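Local coordinates for MgGH51 (Meripilus giganteus, PDB 6ZPV), which hydrolyses terminal non-reducing alpha-L-arabinofuranosyl residues from arabinosides, as a fungal glycoside hydrolase of family GH51, at residues 20-25 with 480-485; 24-29 with 488-493; 42-47 with 76-81; 230-235 with 259-264. All coordinates share one frame; numbering follows the deposited sequence.

In the fold
Interactions 1 and 2 both use the segment at and after the first barrel strand, 20-29, and bring it against residues following the eighth barrel strand, 474-479. Interaction 1, its centre about 4 Å from the centre of the chain, is almost wholly apolar, with one bridging water; interaction 2, further out and partly exposed, relies on amide-to-backbone bonds. Interaction 4 pairs loops following the second strand, also largely polar and partly wet, and touches both through Glu23, Asp24, His27, Asn232 and Tyr263. Interaction 3 stands apart, centred about 25 Å from the chain centre and buried within a beta-rich region; it meets interaction 4 through Val264, against Gln44 and Gln45.

Interaction 1 (20-25 with 480-485); sequences LMFEDI and APLLQH
The closure of the (beta/alpha)8 barrel of this glycoside hydrolase passes through this contact, where the first barrel strand, 20-21, meets the chain that leaves the last one, 474-479. The end-to-end directions of 20-25 and 480-483 lie 67° apart, and the segments form no direct hydrogen bond. Instead, a water molecule accepts from Leu482 N and donates to Met21 O, 2.9 Å away, and so joins two backbones that are not directly bonded. Beside it Leu482 CB rests 3.3 Å from Met21 O, close enough to shield that carbonyl on its flank.

Around this bridge the side chains interleave. Leu482 extends both methyls to Leu20, its CG lying opposite the backbone N (chi1 -176°), and its CD1 is 3.9 Å from Leu20 CD2; the two leucines cross obliquely. Leu217 of helix 211-219 packs on both. Met21 bends at chi2 (-83°), which brings its SD alongside Ala480 CB at 3.7 Å. Leu483 CD1 approaches the edge of the Phe22 ring, 4.0 Å from CE2, and Leu482 CD2 comes to the same ring edge near its plane. At the other end the Ile25 CG2 branch meets Pro481 CB at 4.0 Å, while Ile25 CD1 reaches toward Pro481 CG. The peptide between Ala480 and Pro481 is cis, and a glycerol, probably from the crystallisation liquor, lies about 3 Å from the proline side chain.

Every touching residue is buried, so the seam between the first strand and the chain beyond the last depends chiefly on apolar packing, with one water bonded to both Met21 O and Leu482 N.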
loop_
_atom_site.group_PDB
_atom_site.type_symbol
_atom_site.label_atom_id
_atom_site.label_comp_id
_atom_site.label_asym_id
_atom_site.label_seq_id
_atom_site.Cartn_x
_atom_site.Cartn_y
_atom_site.Cartn_z
ATOM N N LEU A 20 -0.119 -7.001 5.297
ATOM C CA LEU A 20 0.472 -6.008 4.408
ATOM C C LEU A 20 0.871 -4.749 5.159
ATOM O O LEU A 20 0.221 -4.352 6.152
ATOM C CB LEU A 20 -0.542 -5.610 3.332
ATOM C CG LEU A 20 -1.176 -6.745 2.546
ATOM C CD1 LEU A 20 -2.070 -6.172 1.465
ATOM C CD2 LEU A 20 -0.163 -7.699 1.957
ATOM N N MET A 21 1.930 -4.105 4.669
ATOM C CA MET A 21 2.388 -2.801 5.160
ATOM C C MET A 21 2.268 -1.751 4.081
ATOM O O MET A 21 2.839 -1.909 2.997
ATOM C CB MET A 21 3.826 -2.857 5.678
ATOM C CG MET A 21 4.346 -1.567 6.268
ATOM S SD MET A 21 4.977 -0.395 5.039
ATOM C CE MET A 21 5.232 1.076 5.983
ATOM N N PHE A 22 1.506 -0.673 4.355
ATOM C CA PHE A 22 1.260 0.359 3.352
ATOM C C PHE A 22 1.630 1.748 3.884
ATOM O O PHE A 22 1.203 2.176 4.956
ATOM C CB PHE A 22 -0.218 0.339 2.934
ATOM C CG PHE A 22 -0.477 1.282 1.758
ATOM C CD1 PHE A 22 -0.803 2.612 1.952
ATOM C CD2 PHE A 22 -0.364 0.841 0.464
ATOM C CE1 PHE A 22 -0.979 3.463 0.869
ATOM C CE2 PHE A 22 -0.532 1.692 -0.630
ATOM C CZ PHE A 22 -0.861 3.004 -0.413
ATOM N N GLU A 23 2.315 2.485 3.019
ATOM C CA GLU A 23 2.340 3.940 3.043
ATOM C C GLU A 23 2.361 4.355 1.572
ATOM O O GLU A 23 2.723 3.535 0.723
ATOM C CB GLU A 23 3.584 4.460 3.769
ATOM C CG GLU A 23 4.876 4.269 2.967
ATOM C CD GLU A 23 6.119 4.679 3.762
ATOM O OE1 GLU A 23 6.216 5.867 4.177
ATOM O OE2 GLU A 23 6.970 3.787 3.955
ATOM N N ASP A 24 2.113 5.635 1.287
ATOM C CA ASP A 24 2.253 6.141 -0.088
ATOM C C ASP A 24 3.747 6.390 -0.315
ATOM O O ASP A 24 4.337 7.374 0.191
ATOM C CB ASP A 24 1.413 7.410 -0.290
ATOM C CG ASP A 24 1.076 7.618 -1.729
ATOM O OD1 ASP A 24 1.866 7.202 -2.629
ATOM O OD2 ASP A 24 -0.038 8.198 -2.015
ATOM N N ILE A 25 4.389 5.460 -1.023
ATOM C CA ILE A 25 5.809 5.496 -1.390
ATOM C C ILE A 25 5.852 4.903 -2.807
ATOM O O ILE A 25 5.051 4.015 -3.137
ATOM C CB ILE A 25 6.677 4.675 -0.408
ATOM C CG1 ILE A 25 8.185 4.777 -0.707
ATOM C CG2 ILE A 25 6.227 3.237 -0.307
ATOM C CD1 ILE A 25 9.058 4.081 0.310
ATOM N N ALA A 480 8.025 -4.964 3.462
ATOM C CA ALA A 480 7.873 -3.564 3.035
ATOM C C ALA A 480 8.974 -3.142 2.108
ATOM O O ALA A 480 10.123 -3.608 2.281
ATOM C CB ALA A 480 7.815 -2.638 4.222
ATOM N N PRO A 481 8.721 -2.186 1.189
ATOM C CA PRO A 481 7.401 -1.682 0.831
ATOM C C PRO A 481 6.585 -2.703 0.021
ATOM O O PRO A 481 7.106 -3.613 -0.640
ATOM C CB PRO A 481 7.693 -0.447 -0.068
ATOM C CG PRO A 481 9.112 -0.111 0.253
ATOM C CD PRO A 481 9.798 -1.436 0.544
ATOM N N LEU A 482 5.261 -2.470 0.018
ATOM C CA LEU A 482 4.282 -3.291 -0.688
ATOM C C LEU A 482 4.299 -3.040 -2.183
ATOM O O LEU A 482 4.191 -4.022 -2.939
ATOM C CB LEU A 482 2.931 -2.990 -0.083
ATOM C CG LEU A 482 1.752 -3.818 -0.596
ATOM C CD1 LEU A 482 1.947 -5.297 -0.350
ATOM C CD2 LEU A 482 0.472 -3.330 0.025
ATOM N N LEU A 483 4.332 -1.763 -2.587
ATOM C CA LEU A 483 3.986 -1.394 -3.956
ATOM C C LEU A 483 5.026 -0.478 -4.568
ATOM O O LEU A 483 5.633 0.373 -3.874
ATOM C CB LEU A 483 2.611 -0.712 -3.982
ATOM C CG LEU A 483 1.426 -1.659 -3.857
ATOM C CD1 LEU A 483 0.144 -0.955 -3.587
ATOM C CD2 LEU A 483 1.275 -2.499 -5.105
ATOM N N GLN A 484 5.139 -0.551 -5.888
ATOM C CA GLN A 484 6.087 0.262 -6.665
ATOM C C GLN A 484 5.566 0.611 -8.051
ATOM O O GLN A 484 5.390 -0.292 -8.891
ATOM C CB GLN A 484 7.399 -0.479 -6.834
ATOM C CG GLN A 484 8.412 0.191 -7.740
ATOM C CD GLN A 484 9.545 -0.728 -8.183
ATOM O OE1 GLN A 484 9.475 -1.934 -8.073
ATOM N NE2 GLN A 484 10.576 -0.111 -8.728
ATOM N N HIS A 485 5.451 1.908 -8.338
ATOM C CA HIS A 485 5.266 2.380 -9.723
ATOM C C HIS A 485 6.639 2.377 -10.354
ATOM O O HIS A 485 7.551 3.091 -9.921
ATOM C CB HIS A 485 4.664 3.799 -9.751
ATOM C CG HIS A 485 4.111 4.120 -11.066
ATOM N ND1 HIS A 485 4.849 3.997 -12.251
ATOM C CD2 HIS A 485 2.838 4.462 -11.407
ATOM C CE1 HIS A 485 4.012 4.310 -13.218
ATOM N NE2 HIS A 485 2.776 4.608 -12.758
HETATM O O HOH W 1 4.566 0.009 1.708
#

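Interaction 2 (24-29 with 488-493); sequences DINHSG and STQWTP
The His27 imidazole receives Ser488 OG at its edge, close to the ring plane and 3.1 Å from CD2, while Tyr263 stacks on the ring and ND1 bonds to Asp30 O. Pro493 O lies in the plane of the Trp491 indole, at its edge, and Pro481 packs against that side chain. The Gln490 amide holds Ser488 OG in its own plane through NE2; a bend at chi2 (78°) folds its OE1 back toward Asn26 N, which donates to it over 2.8 Å at a bent 136°.

In the reverse direction the backbone of 488-493 donates to Asn26. Both segments are loops at the barrel's carboxyl-terminal end, one following the first strand, the other inserted between strands 483-485 and 496-498. Asn26 OD1 takes two backbone donors, both in its carbonyl plane: Gln490 N at 2.8 Å and Trp491 N at 3.0 Å, the latter on a lone pair. The amide is kept from turning because ND2 donates to Leu483 O. Replaced by alanine, Asn26 would probably deprive Gln490 N and Trp491 N of their shared acceptor and Leu483 O of its donor, leaving the 488-493 loop less firmly held. Asn26 CA also approaches Ser488 O, 3.3 Å away, in a CA-H...O contact, and Ile25 CD1 touches Trp491 CB at 3.9 Å.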
loop_
_atom_site.group_PDB
_atom_site.type_symbol
_atom_site.label_atom_id
_atom_site.label_comp_id
_atom_site.label_asym_id
_atom_site.label_seq_id
_atom_site.Cartn_x
_atom_site.Cartn_y
_atom_site.Cartn_z
ATOM N N ASP A 24 2.113 5.635 1.287
ATOM C CA ASP A 24 2.253 6.141 -0.088
ATOM C C ASP A 24 3.747 6.390 -0.315
ATOM O O ASP A 24 4.337 7.374 0.191
ATOM C CB ASP A 24 1.413 7.410 -0.290
ATOM C CG ASP A 24 1.076 7.618 -1.729
ATOM O OD1 ASP A 24 1.866 7.202 -2.629
ATOM O OD2 ASP A 24 -0.038 8.198 -2.015
ATOM N N ILE A 25 4.389 5.460 -1.023
ATOM C CA ILE A 25 5.809 5.496 -1.390
ATOM C C ILE A 25 5.852 4.903 -2.807
ATOM O O ILE A 25 5.051 4.015 -3.137
ATOM C CB ILE A 25 6.677 4.675 -0.408
ATOM C CG1 ILE A 25 8.185 4.777 -0.707
ATOM C CG2 ILE A 25 6.227 3.237 -0.307
ATOM C CD1 ILE A 25 9.058 4.081 0.310
ATOM N N ASN A 26 6.758 5.360 -3.650
ATOM C CA ASN A 26 6.825 4.850 -5.013
ATOM C C ASN A 26 5.483 5.015 -5.751
ATOM O O ASN A 26 5.116 4.217 -6.624
ATOM C CB ASN A 26 7.234 3.378 -5.092
ATOM C CG ASN A 26 8.418 2.977 -4.267
ATOM O OD1 ASN A 26 9.447 3.662 -4.277
ATOM N ND2 ASN A 26 8.298 1.822 -3.588
ATOM N N HIS A 27 4.723 6.070 -5.404
ATOM C CA HIS A 27 3.388 6.265 -5.991
ATOM C C HIS A 27 2.530 4.990 -5.835
ATOM O O HIS A 27 1.753 4.630 -6.696
ATOM C CB HIS A 27 3.490 6.731 -7.439
ATOM C CG HIS A 27 3.778 8.189 -7.531
ATOM N ND1 HIS A 27 2.822 9.148 -7.320
ATOM C CD2 HIS A 27 4.942 8.848 -7.673
ATOM C CE1 HIS A 27 3.375 10.335 -7.390
ATOM N NE2 HIS A 27 4.672 10.162 -7.626
ATOM N N SER A 28 2.592 4.436 -4.638
ATOM C CA SER A 28 1.727 3.306 -4.216
ATOM C C SER A 28 0.301 3.733 -3.915
ATOM O O SER A 28 -0.599 2.861 -3.968
ATOM C CB SER A 28 2.280 2.629 -3.008
ATOM O OG SER A 28 2.320 3.555 -1.938
ATOM N N GLY A 29 0.079 4.990 -3.564
ATOM C CA GLY A 29 -1.278 5.504 -3.283
ATOM C C GLY A 29 -1.734 6.291 -4.490
ATOM O O GLY A 29 -2.340 5.746 -5.418
ATOM N N SER A 488 8.259 5.740 -11.148
ATOM C CA SER A 488 8.553 6.722 -10.091
ATOM C C SER A 488 8.816 5.993 -8.781
ATOM O O SER A 488 7.930 5.778 -7.972
ATOM C CB SER A 488 7.441 7.715 -9.942
ATOM O OG SER A 488 7.782 8.676 -8.924
ATOM N N THR A 489 10.088 5.617 -8.625
ATOM C CA THR A 489 10.579 4.789 -7.527
ATOM C C THR A 489 11.533 5.537 -6.597
ATOM O O THR A 489 12.494 6.151 -7.100
ATOM C CB THR A 489 11.267 3.559 -8.117
ATOM O OG1 THR A 489 10.288 2.754 -8.808
ATOM C CG2 THR A 489 11.913 2.724 -7.041
ATOM N N GLN A 490 11.255 5.482 -5.311
ATOM C CA GLN A 490 12.127 6.016 -4.258
ATOM C C GLN A 490 12.815 4.933 -3.402
ATOM O O GLN A 490 13.753 5.255 -2.711
ATOM C CB GLN A 490 11.413 7.016 -3.381
ATOM C CG GLN A 490 10.800 8.194 -4.145
ATOM C CD GLN A 490 9.506 7.907 -4.865
ATOM O OE1 GLN A 490 8.626 7.336 -4.229
ATOM N NE2 GLN A 490 9.411 8.321 -6.144
ATOM N N TRP A 491 12.372 3.702 -3.516
ATOM C CA TRP A 491 12.922 2.598 -2.703
ATOM C C TRP A 491 12.749 1.276 -3.458
ATOM O O TRP A 491 11.647 1.094 -4.013
ATOM C CB TRP A 491 12.216 2.499 -1.369
ATOM C CG TRP A 491 12.705 1.464 -0.412
ATOM C CD1 TRP A 491 12.515 0.127 -0.453
ATOM C CD2 TRP A 491 13.555 1.687 0.734
ATOM N NE1 TRP A 491 13.080 -0.495 0.615
ATOM C CE2 TRP A 491 13.745 0.446 1.359
ATOM C CE3 TRP A 491 14.243 2.797 1.239
ATOM C CZ2 TRP A 491 14.503 0.290 2.536
ATOM C CZ3 TRP A 491 15.003 2.681 2.401
ATOM C CH2 TRP A 491 15.126 1.421 3.004
ATOM N N THR A 492 13.749 0.417 -3.467
ATOM C CA THR A 492 13.643 -0.954 -3.958
ATOM C C THR A 492 14.292 -1.847 -2.914
ATOM O O THR A 492 15.125 -1.408 -2.126
ATOM C CB THR A 492 14.338 -1.128 -5.305
ATOM O OG1 THR A 492 15.768 -0.981 -5.149
ATOM C CG2 THR A 492 13.847 -0.133 -6.345
ATOM N N PRO A 493 14.041 -3.159 -2.959
ATOM C CA PRO A 493 13.006 -3.815 -3.748
ATOM C C PRO A 493 11.618 -3.681 -3.098
ATOM O O PRO A 493 11.490 -3.351 -1.928
ATOM C CB PRO A 493 13.472 -5.280 -3.719
ATOM C CG PRO A 493 14.056 -5.441 -2.353
ATOM C CD PRO A 493 14.737 -4.102 -2.096
#

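Interaction 3 (42-47 with 76-81); sequences AFQQVT and NALPNS
With chi1 near -65° the Asn80 amide swings beside its own backbone N and faces the loop, while chi1 of -50° sets the Phe43 ring beside its backbone N. The backbones bring Phe43 CB to 3.6 Å from Asn80 CB. The loop forms a type II beta turn from Phe43 to Val46, and Asn80 begins strand 80-85 of an antiparallel sheet in the beta-rich region next to the barrel.

Asn80 ND2 clasps both ends of that turn. Its bond to Phe43 O, 2.9 Å long and 164° at the hydrogen, runs nearly along the C=O axis and stays in the amide plane. The second, to Val46 O at 3.1 Å, is more bent and reaches that oxygen from above its carbonyl plane. A leucine in place of Asn80 would probably leave the carbonyls of Phe43 and Val46 without this shared donor, so that the turn could open.

Leu78 CD2 rests against both Gln44 CG, 3.6 Å away, and Ala42 CB, 4.0 Å away; the Gln44 amide continues to Thr266 O. Met194 of strand 189-198 touches both Ala42 and Leu78. Two waters tie the backbones: one donates to Ala42 O and accepts from Asn80 N, the other donates to Ala42 O and Asn80 O and sits in plane at the Phe43 ring edge.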
loop_
_atom_site.group_PDB
_atom_site.type_symbol
_atom_site.label_atom_id
_atom_site.label_comp_id
_atom_site.label_asym_id
_atom_site.label_seq_id
_atom_site.Cartn_x
_atom_site.Cartn_y
_atom_site.Cartn_z
ATOM N N ALA A 42 -5.475 18.610 -8.924
ATOM C CA ALA A 42 -6.098 19.797 -8.308
ATOM C C ALA A 42 -5.044 20.786 -7.848
ATOM O O ALA A 42 -5.345 21.692 -7.057
ATOM C CB ALA A 42 -7.001 19.377 -7.170
ATOM N N PHE A 43 -3.826 20.698 -8.382
ATOM C CA PHE A 43 -2.773 21.694 -8.142
ATOM C C PHE A 43 -2.526 21.816 -6.632
ATOM O O PHE A 43 -2.185 22.900 -6.131
ATOM C CB PHE A 43 -3.127 23.036 -8.795
ATOM C CG PHE A 43 -3.525 22.822 -10.247
ATOM C CD1 PHE A 43 -2.604 22.530 -11.219
ATOM C CD2 PHE A 43 -4.862 22.759 -10.593
ATOM C CE1 PHE A 43 -3.004 22.167 -12.500
ATOM C CE2 PHE A 43 -5.256 22.394 -11.855
ATOM C CZ PHE A 43 -4.346 22.095 -12.794
ATOM N N GLN A 44 -2.620 20.706 -5.904
ATOM C CA GLN A 44 -2.451 20.813 -4.461
ATOM C C GLN A 44 -0.968 20.968 -4.102
ATOM O O GLN A 44 -0.082 20.282 -4.628
ATOM C CB GLN A 44 -2.932 19.523 -3.783
ATOM C CG GLN A 44 -4.456 19.430 -3.757
ATOM C CD GLN A 44 -4.928 17.989 -3.543
ATOM O OE1 GLN A 44 -4.721 17.132 -4.429
ATOM N NE2 GLN A 44 -5.527 17.675 -2.380
ATOM N N GLN A 45 -0.733 21.907 -3.186
ATOM C CA GLN A 45 0.600 22.073 -2.555
ATOM C C GLN A 45 1.684 22.393 -3.561
ATOM O O GLN A 45 2.846 21.998 -3.343
ATOM C CB GLN A 45 0.960 20.852 -1.691
ATOM C CG GLN A 45 -0.075 20.518 -0.618
ATOM C CD GLN A 45 -0.300 21.571 0.426
ATOM O OE1 GLN A 45 0.500 22.505 0.591
ATOM N NE2 GLN A 45 -1.376 21.441 1.153
ATOM N N VAL A 46 1.329 23.116 -4.617
ATOM C CA VAL A 46 2.342 23.636 -5.550
ATOM C C VAL A 46 2.329 25.162 -5.501
ATOM O O VAL A 46 1.378 25.776 -5.016
ATOM C CB VAL A 46 2.105 23.155 -7.003
ATOM C CG1 VAL A 46 2.169 21.634 -7.049
ATOM C CG2 VAL A 46 0.783 23.659 -7.567
ATOM N N THR A 47 3.407 25.770 -6.005
ATOM C CA THR A 47 3.595 27.233 -5.981
ATOM C C THR A 47 3.070 27.813 -7.284
ATOM O O THR A 47 3.519 27.461 -8.397
ATOM C CB THR A 47 5.073 27.559 -5.792
ATOM O OG1 THR A 47 5.528 26.970 -4.592
ATOM C CG2 THR A 47 5.302 29.052 -5.801
ATOM N N ASN A 76 -11.501 26.788 -0.296
ATOM C CA ASN A 76 -10.265 27.267 0.321
ATOM C C ASN A 76 -9.288 26.104 0.530
ATOM O O ASN A 76 -8.084 26.383 0.704
ATOM C CB ASN A 76 -10.510 28.049 1.576
ATOM C CG ASN A 76 -10.886 29.491 1.320
ATOM O OD1 ASN A 76 -10.217 30.422 1.910
ATOM N ND2 ASN A 76 -11.906 29.725 0.586
ATOM N N ALA A 77 -9.727 24.858 0.500
ATOM C CA ALA A 77 -8.809 23.705 0.580
ATOM C C ALA A 77 -8.031 23.532 -0.735
ATOM O O ALA A 77 -7.034 22.816 -0.709
ATOM C CB ALA A 77 -9.566 22.438 0.908
ATOM N N LEU A 78 -8.511 24.117 -1.814
ATOM C CA LEU A 78 -7.944 24.004 -3.166
ATOM C C LEU A 78 -7.736 25.401 -3.722
ATOM O O LEU A 78 -8.436 25.832 -4.671
ATOM C CB LEU A 78 -8.856 23.144 -4.076
ATOM C CG LEU A 78 -9.070 21.695 -3.584
ATOM C CD1 LEU A 78 -10.089 21.007 -4.504
ATOM C CD2 LEU A 78 -7.755 20.909 -3.543
ATOM N N PRO A 79 -6.732 26.127 -3.185
ATOM C CA PRO A 79 -6.600 27.549 -3.541
ATOM C C PRO A 79 -6.069 27.821 -4.945
ATOM O O PRO A 79 -6.151 28.972 -5.398
ATOM C CB PRO A 79 -5.599 28.053 -2.487
ATOM C CG PRO A 79 -4.787 26.820 -2.129
ATOM C CD PRO A 79 -5.829 25.742 -2.113
ATOM N N ASN A 80 -5.531 26.796 -5.619
ATOM C CA ASN A 80 -4.952 26.987 -6.946
ATOM C C ASN A 80 -5.917 26.537 -8.016
ATOM O O ASN A 80 -6.630 25.576 -7.873
ATOM C CB ASN A 80 -3.643 26.189 -7.033
ATOM C CG ASN A 80 -2.547 26.686 -6.098
ATOM O OD1 ASN A 80 -2.505 27.885 -5.768
ATOM N ND2 ASN A 80 -1.663 25.750 -5.697
ATOM N N SER A 81 -5.864 27.261 -9.140
ATOM C CA SER A 81 -6.626 26.976 -10.349
ATOM C C SER A 81 -5.721 26.944 -11.573
ATOM O O SER A 81 -4.675 27.625 -11.580
ATOM C CB SER A 81 -7.728 28.009 -10.592
ATOM O OG SER A 81 -8.660 27.984 -9.541
HETATM O O HOH W 2 -5.029 23.874 -4.856
HETATM O O HOH W 3 -7.743 22.825 -8.075
#

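Interaction 4 (230-235 with 259-264); sequences GNNLEG and GDWGYV
Asp260 and Asn232 form the tight part of this contact, each using its side chain to hold the other segment's backbone. Asn232 OD1 accepts from Asp260 N at 3.0 Å, a bond of 163° at the hydrogen that comes in nearly in line with the carbonyl. The same oxygen lies 3.3 Å from Gly259 CA, and a side chain at Gly259 would run into it. Asp260 CG lies beside its own backbone N (chi1 -61°), which directs the carboxylate to Gly235; its OD2 takes the Gly235 N-H, N to OD2 2.9 Å, from above the carboxylate plane. Asn231 O, also an acceptor, stands only 3.0 Å from Asp260 OD2; the salt bridge from Arg257 to OD2 probably eases the unfavourable approach of two acceptors. Arg257 also bonds to Asn232 O, while Asn232 ND2 goes to Asn265.

The other side is looser and wetter. Here the Asn231 amide lies almost parallel to the Trp261 indole plane, 11° apart, with ND2 at 4.0 Å from CZ2. A water accepts from Asn231 ND2 and donates to Asp260 O. It stands 3.6 Å above the indole plane, displaced toward the rim. Trp261 NE1 is held by Glu23, and a glycerol, probably from the crystallisation liquor, lies about 4 Å from the Trp261 side chain. Loops following the second strand, at the carboxyl-terminal end of the strands, border the substrate side of (beta/alpha)8 glycosidases.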
loop_
_atom_site.group_PDB
_atom_site.type_symbol
_atom_site.label_atom_id
_atom_site.label_comp_id
_atom_site.label_asym_id
_atom_site.label_seq_id
_atom_site.Cartn_x
_atom_site.Cartn_y
_atom_site.Cartn_z
ATOM N N GLY A 230 4.771 3.897 8.922
ATOM C CA GLY A 230 5.719 4.265 7.901
ATOM C C GLY A 230 6.089 5.758 8.014
ATOM O O GLY A 230 5.378 6.561 8.606
ATOM N N ASN A 231 7.171 6.118 7.287
ATOM C CA ASN A 231 7.627 7.504 7.306
ATOM C C ASN A 231 6.550 8.463 6.837
ATOM O O ASN A 231 6.496 9.609 7.315
ATOM C CB ASN A 231 8.842 7.684 6.430
ATOM C CG ASN A 231 10.136 7.221 7.049
ATOM O OD1 ASN A 231 10.123 6.608 8.133
ATOM N ND2 ASN A 231 11.267 7.572 6.457
ATOM N N ASN A 232 5.696 8.058 5.894
ATOM C CA ASN A 232 4.689 8.997 5.345
ATOM C C ASN A 232 3.662 9.442 6.386
ATOM O O ASN A 232 2.943 10.410 6.144
ATOM C CB ASN A 232 3.969 8.395 4.143
ATOM C CG ASN A 232 3.516 9.425 3.134
ATOM O OD1 ASN A 232 4.333 10.268 2.709
ATOM N ND2 ASN A 232 2.228 9.404 2.799
ATOM N N LEU A 233 3.567 8.773 7.537
ATOM C CA LEU A 233 2.742 9.263 8.655
ATOM C C LEU A 233 3.305 10.535 9.255
ATOM O O LEU A 233 2.557 11.390 9.773
ATOM C CB LEU A 233 2.755 8.172 9.753
ATOM C CG LEU A 233 2.081 8.505 11.099
ATOM C CD1 LEU A 233 0.558 8.522 10.976
ATOM C CD2 LEU A 233 2.523 7.493 12.142
ATOM N N GLU A 234 4.640 10.611 9.352
ATOM C CA GLU A 234 5.324 11.487 10.288
ATOM C C GLU A 234 5.371 12.947 9.869
ATOM O O GLU A 234 5.386 13.840 10.753
ATOM C CB GLU A 234 6.714 10.955 10.599
ATOM C CG GLU A 234 6.674 9.670 11.434
ATOM C CD GLU A 234 8.030 9.043 11.573
ATOM O OE1 GLU A 234 8.724 9.390 12.633
ATOM O OE2 GLU A 234 8.446 8.235 10.721
ATOM N N GLY A 235 5.467 13.207 8.559
ATOM C CA GLY A 235 5.799 14.567 8.112
ATOM C C GLY A 235 7.244 14.901 8.289
ATOM O O GLY A 235 7.972 14.217 9.012
ATOM N N GLY A 259 4.213 14.664 1.178
ATOM C CA GLY A 259 4.595 13.470 1.911
ATOM C C GLY A 259 6.108 13.373 2.079
ATOM O O GLY A 259 6.836 14.342 1.864
ATOM N N ASP A 260 6.557 12.193 2.455
ATOM C CA ASP A 260 7.951 12.023 2.849
ATOM C C ASP A 260 8.805 11.362 1.766
ATOM O O ASP A 260 9.920 10.980 2.064
ATOM C CB ASP A 260 7.854 11.407 4.269
ATOM C CG ASP A 260 7.079 12.414 5.323
ATOM O OD1 ASP A 260 7.637 13.657 5.482
ATOM O OD2 ASP A 260 5.840 12.100 5.852
ATOM N N TRP A 261 8.298 11.317 0.532
ATOM C CA TRP A 261 8.933 10.600 -0.587
ATOM C C TRP A 261 9.046 11.457 -1.839
ATOM O O TRP A 261 9.214 10.919 -2.931
ATOM C CB TRP A 261 8.230 9.233 -0.801
ATOM C CG TRP A 261 8.357 8.362 0.403
ATOM C CD1 TRP A 261 7.406 8.054 1.301
ATOM C CD2 TRP A 261 9.585 7.763 0.888
ATOM N NE1 TRP A 261 7.921 7.280 2.292
ATOM C CE2 TRP A 261 9.255 7.086 2.075
ATOM C CE3 TRP A 261 10.896 7.697 0.406
ATOM C CZ2 TRP A 261 10.182 6.353 2.804
ATOM C CZ3 TRP A 261 11.828 6.964 1.131
ATOM C CH2 TRP A 261 11.463 6.293 2.326
ATOM N N GLY A 262 9.011 12.781 -1.659
ATOM C CA GLY A 262 9.314 13.730 -2.728
ATOM C C GLY A 262 8.138 14.226 -3.517
ATOM O O GLY A 262 8.317 15.042 -4.403
ATOM N N TYR A 263 6.918 13.775 -3.217
ATOM C CA TYR A 263 5.732 14.165 -3.998
ATOM C C TYR A 263 4.550 14.540 -3.121
ATOM O O TYR A 263 4.393 14.123 -1.964
ATOM C CB TYR A 263 5.377 13.086 -5.042
ATOM C CG TYR A 263 5.099 11.710 -4.503
ATOM C CD1 TYR A 263 3.817 11.325 -4.124
ATOM C CD2 TYR A 263 6.090 10.767 -4.402
ATOM C CE1 TYR A 263 3.540 10.041 -3.659
ATOM C CE2 TYR A 263 5.865 9.496 -3.916
ATOM C CZ TYR A 263 4.593 9.135 -3.534
ATOM O OH TYR A 263 4.398 7.842 -3.104
ATOM N N VAL A 264 3.678 15.323 -3.732
ATOM C CA VAL A 264 2.393 15.683 -3.120
ATOM C C VAL A 264 1.469 14.477 -3.048
ATOM O O VAL A 264 1.295 13.770 -4.042
ATOM C CB VAL A 264 1.729 16.839 -3.887
ATOM C CG1 VAL A 264 0.365 17.150 -3.358
ATOM C CG2 VAL A 264 2.620 18.067 -3.853
HETATM O O HOH W 4 11.114 9.516 4.265
#